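Local atomic coordinates of uncharacterized protein (Pseudomonas aeruginosa, PDB entry 4NG2), a protein that probably binds the quorum-sensing regulator LasR and blocks its activity, acting as the antiactivator QslA. Residues A54-G58 against Q90-F94; A77-R82 against F94-L99. One frame throughout, in Å; residues are numbered along the deposited sequence.

Contact 1: residues A54-G58 against Q90-F94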
# COMPACT_ATOMS: atom_id res chain seq x y z
N ALA E 54 5.92 -2.35 19.03
CA ALA E 54 4.86 -1.58 18.38
C ALA E 54 3.86 -2.54 17.76
O ALA E 54 2.66 -2.34 17.87
CB ALA E 54 5.42 -0.62 17.35
N ILE E 55 4.33 -3.60 17.12
CA ILE E 55 3.38 -4.54 16.51
C ILE E 55 2.43 -5.08 17.58
O ILE E 55 1.19 -4.95 17.46
CB ILE E 55 4.10 -5.68 15.71
CG1 ILE E 55 4.78 -5.12 14.45
CG2 ILE E 55 3.12 -6.79 15.30
CD1 ILE E 55 3.82 -4.86 13.31
N ASP E 56 2.98 -5.66 18.64
CA ASP E 56 2.11 -6.18 19.71
C ASP E 56 1.19 -5.14 20.35
O ASP E 56 0.08 -5.48 20.76
CB ASP E 56 2.92 -6.93 20.76
CG ASP E 56 3.57 -8.20 20.21
OD1 ASP E 56 2.91 -8.94 19.42
OD2 ASP E 56 4.74 -8.46 20.57
N LYS E 57 1.62 -3.88 20.44
CA LYS E 57 0.73 -2.88 21.02
C LYS E 57 -0.48 -2.69 20.14
O LYS E 57 -1.60 -2.52 20.61
CB LYS E 57 1.44 -1.53 21.27
CG LYS E 57 0.60 -0.55 22.12
CD LYS E 57 1.29 0.81 22.31
CE LYS E 57 2.66 0.69 22.99
NZ LYS E 57 3.21 2.02 23.41
N GLY E 58 -0.26 -2.74 18.83
CA GLY E 58 -1.37 -2.68 17.90
C GLY E 58 -2.24 -3.93 17.92
O GLY E 58 -3.44 -3.84 17.69
N GLN E 90 6.97 3.44 14.30
CA GLN E 90 6.21 2.62 15.21
C GLN E 90 4.73 2.83 15.01
O GLN E 90 3.95 1.91 15.13
CB GLN E 90 6.58 2.93 16.65
CG GLN E 90 7.92 2.43 17.03
CD GLN E 90 8.22 2.79 18.46
OE1 GLN E 90 8.59 3.94 18.76
NE2 GLN E 90 8.02 1.82 19.37
N LYS E 91 4.34 4.07 14.73
CA LYS E 91 2.93 4.35 14.53
C LYS E 91 2.42 3.45 13.42
O LYS E 91 1.34 2.87 13.52
CB LYS E 91 2.69 5.82 14.19
CG LYS E 91 2.94 6.80 15.32
CD LYS E 91 2.86 8.26 14.82
CE LYS E 91 3.32 9.26 15.89
NZ LYS E 91 2.57 9.12 17.15
N THR E 92 3.19 3.30 12.35
CA THR E 92 2.67 2.54 11.22
C THR E 92 2.74 1.05 11.51
O THR E 92 1.96 0.29 10.96
CB THR E 92 3.34 2.91 9.87
OG1 THR E 92 4.75 2.74 9.95
CG2 THR E 92 3.05 4.35 9.53
N ALA E 93 3.65 0.63 12.37
CA ALA E 93 3.69 -0.77 12.77
C ALA E 93 2.44 -1.07 13.58
O ALA E 93 1.82 -2.13 13.42
CB ALA E 93 4.93 -1.08 13.57
N PHE E 94 2.06 -0.13 14.43
CA PHE E 94 0.87 -0.27 15.25
C PHE E 94 -0.37 -0.27 14.37
O PHE E 94 -1.32 -0.99 14.64
CB PHE E 94 0.81 0.86 16.29
CG PHE E 94 -0.52 1.02 16.94
CD1 PHE E 94 -1.57 1.63 16.28
CD2 PHE E 94 -0.74 0.56 18.23
CE1 PHE E 94 -2.81 1.78 16.88
CE2 PHE E 94 -1.98 0.70 18.84
CZ PHE E 94 -3.03 1.32 18.15
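G58 and F94 bring their CA atoms to 4.2 Å from each other, the closest backbone pairing between two helical segments that run in the same general direction and cross at -41°, their axes 7.8 Å apart at closest approach. So short a separation is possible because small residues line the interface: A54 and G58, one turn apart on 54-58, face A93 and the backbone of F94. G58, without a side chain, lets the F94 backbone and ring come against its CA. The two alanine methyls, A54 CB and A93 CB, touch at 3.8 Å, and A54 CB also rests on the CB and carbonyl oxygen of Q90. I55 starts out away from the partner, but CG1 lies beside the backbone N, and a further turn at chi2 (-79°) brings CD1 back to 3.4 Å from A93 O, where it also borders the A93 methyl. On the other flank the F94 ring lies obliquely against the backbone of 54-58, with CD2 3.3 Å from G58 CA and CE2 3.7 Å from the carbonyl oxygen of K57. The contact is thus van der Waals packing in character; the Q90 chain runs on past the A54 methyl, and its OE1 is hydrogen-bonded to T87 OG1. This buried crossing joins helix 52-66 to the N-terminal part of helix 88-107. I55 continues onto V32 and I34 of strand 31-34, while on the other flank F94 touches L85 and R82 of helix 74-83.

Contact 2: residues A77-R82 against F94-L99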
# COMPACT_ATOMS: atom_id res chain seq x y z
N ALA E 77 -9.82 3.94 20.27
CA ALA E 77 -8.80 3.00 20.72
C ALA E 77 -7.61 3.06 19.80
O ALA E 77 -6.46 2.93 20.21
CB ALA E 77 -9.34 1.58 20.78
N PHE E 78 -7.91 3.25 18.53
CA PHE E 78 -6.88 3.33 17.53
C PHE E 78 -6.10 4.65 17.69
O PHE E 78 -4.88 4.65 17.76
CB PHE E 78 -7.54 3.20 16.15
CG PHE E 78 -6.63 3.38 15.02
CD1 PHE E 78 -5.86 2.34 14.55
CD2 PHE E 78 -6.55 4.61 14.39
CE1 PHE E 78 -5.00 2.52 13.47
CE2 PHE E 78 -5.70 4.79 13.32
CZ PHE E 78 -4.93 3.75 12.85
N ALA E 79 -6.82 5.77 17.82
CA ALA E 79 -6.18 7.07 17.96
C ALA E 79 -5.36 7.16 19.22
O ALA E 79 -4.23 7.66 19.19
CB ALA E 79 -7.19 8.19 17.94
N PHE E 80 -5.90 6.68 20.34
CA PHE E 80 -5.12 6.75 21.57
C PHE E 80 -3.94 5.81 21.58
O PHE E 80 -2.87 6.15 22.08
CB PHE E 80 -5.99 6.63 22.82
CG PHE E 80 -6.61 7.93 23.22
CD1 PHE E 80 -7.81 8.34 22.65
CD2 PHE E 80 -5.96 8.77 24.11
CE1 PHE E 80 -8.39 9.56 22.99
CE2 PHE E 80 -6.53 10.00 24.45
CZ PHE E 80 -7.75 10.39 23.89
N GLY E 81 -4.12 4.62 21.00
CA GLY E 81 -3.03 3.66 20.92
C GLY E 81 -1.86 4.10 20.05
O GLY E 81 -0.71 3.98 20.46
N ARG E 82 -2.15 4.60 18.85
CA ARG E 82 -1.10 5.09 17.96
C ARG E 82 -0.34 6.27 18.57
O ARG E 82 0.89 6.36 18.49
CB ARG E 82 -1.70 5.52 16.62
CG ARG E 82 -0.67 5.84 15.58
CD ARG E 82 -1.33 6.31 14.30
NE ARG E 82 -2.28 7.40 14.53
CZ ARG E 82 -3.03 7.92 13.57
NH1 ARG E 82 -2.91 7.45 12.34
NH2 ARG E 82 -3.89 8.90 13.82
N PHE E 94 2.06 -0.13 14.43
CA PHE E 94 0.87 -0.27 15.25
C PHE E 94 -0.37 -0.27 14.37
O PHE E 94 -1.32 -0.99 14.64
CB PHE E 94 0.81 0.86 16.29
CG PHE E 94 -0.52 1.02 16.94
CD1 PHE E 94 -1.57 1.63 16.28
CD2 PHE E 94 -0.74 0.56 18.23
CE1 PHE E 94 -2.81 1.78 16.88
CE2 PHE E 94 -1.98 0.70 18.84
CZ PHE E 94 -3.03 1.32 18.15
N GLU E 95 -0.40 0.56 13.33
CA GLU E 95 -1.59 0.63 12.48
C GLU E 95 -1.78 -0.67 11.72
O GLU E 95 -2.89 -1.19 11.61
CB GLU E 95 -1.48 1.76 11.47
CG GLU E 95 -1.31 3.13 12.07
CD GLU E 95 -1.13 4.21 11.01
OE1 GLU E 95 -0.67 3.90 9.88
OE2 GLU E 95 -1.47 5.37 11.31
N VAL E 96 -0.67 -1.17 11.16
CA VAL E 96 -0.69 -2.40 10.40
C VAL E 96 -1.16 -3.56 11.30
O VAL E 96 -2.05 -4.31 10.92
CB VAL E 96 0.68 -2.70 9.71
CG1 VAL E 96 0.70 -4.10 9.12
CG2 VAL E 96 0.94 -1.70 8.60
N ALA E 97 -0.62 -3.66 12.51
CA ALA E 97 -0.99 -4.75 13.41
C ALA E 97 -2.47 -4.69 13.79
O ALA E 97 -3.19 -5.67 13.67
CB ALA E 97 -0.12 -4.76 14.64
N PHE E 98 -2.90 -3.52 14.25
CA PHE E 98 -4.27 -3.28 14.73
C PHE E 98 -5.30 -3.59 13.63
O PHE E 98 -6.36 -4.17 13.89
CB PHE E 98 -4.35 -1.82 15.18
CG PHE E 98 -5.69 -1.38 15.66
CD1 PHE E 98 -6.71 -1.11 14.77
CD2 PHE E 98 -5.91 -1.14 17.02
CE1 PHE E 98 -7.96 -0.66 15.23
CE2 PHE E 98 -7.15 -0.68 17.49
CZ PHE E 98 -8.17 -0.44 16.59
N LEU E 99 -4.97 -3.21 12.40
CA LEU E 99 -5.90 -3.41 11.29
C LEU E 99 -5.91 -4.86 10.84
O LEU E 99 -6.95 -5.41 10.53
CB LEU E 99 -5.59 -2.43 10.15
CG LEU E 99 -6.18 -1.04 10.44
CD1 LEU E 99 -5.45 0.09 9.73
CD2 LEU E 99 -7.66 -1.01 10.08
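F78 drives the edge of its ring toward the face of F98, the centroids 5.1 Å apart and the planes at 65°, in an edge-to-face pair that anchors the tightly packed side of this contact. With CG anti to the backbone N (chi1 175°), the ring of F78 sets CD1 3.6 Å from F98 CD1, while its CB makes a CH-pi contact over the same F98 ring. F94 completes the aromatic cluster at an oblique angle to F78. One face of the F94 ring lies against the backbone of the opposing helix, CZ standing 3.5 Å from R82 N and 3.6 Å from G81 C, an approach made possible by the bare CA of G81. The helix axes nevertheless stay 10.6 Å apart, because the rings fill the space between them. The looser side is polar, and R82 there is partly exposed. Bent at chi3 (52°), R82 directs NH1 to E95 OE2 at 2.7 Å, nearly in the guanidinium plane and close to the C-O axis of the acceptor. F78 CZ packs on E95 CG, so the carboxylate stem borders the aromatic cluster. F78 and F98 also pack on L99 of the second subunit, whose E95 and R82 form salt bridges with R82 and E95, bringing the two R82 NH1 groups close. The paired carboxylates probably offset that like-charge approach, so one ionic network both fastens these helices and joins the subunits.

How the contacts relate
From the N terminus, helix 19-25 and the hairpin strands 31-34 and 43-46 precede helix 52-66; helix 74-83 follows, and 88-107 ends the ordered helices. Contact 1 closes the longer loop, from 54-58 to 90-94, and holds helix 74-83 within it; contact 2 closes the shorter one, from 77-82 to 94-99. Their segments alternate, so the two closures cross. Both use helix 88-107 and share F94, which packs on helix 52-66 and helix 74-83 at once. The contacts also touch directly, A97 CB lying 3.1 Å from I55 O and F98 CB 3.3 Å from G58 O. Together they bind three helices into one unit.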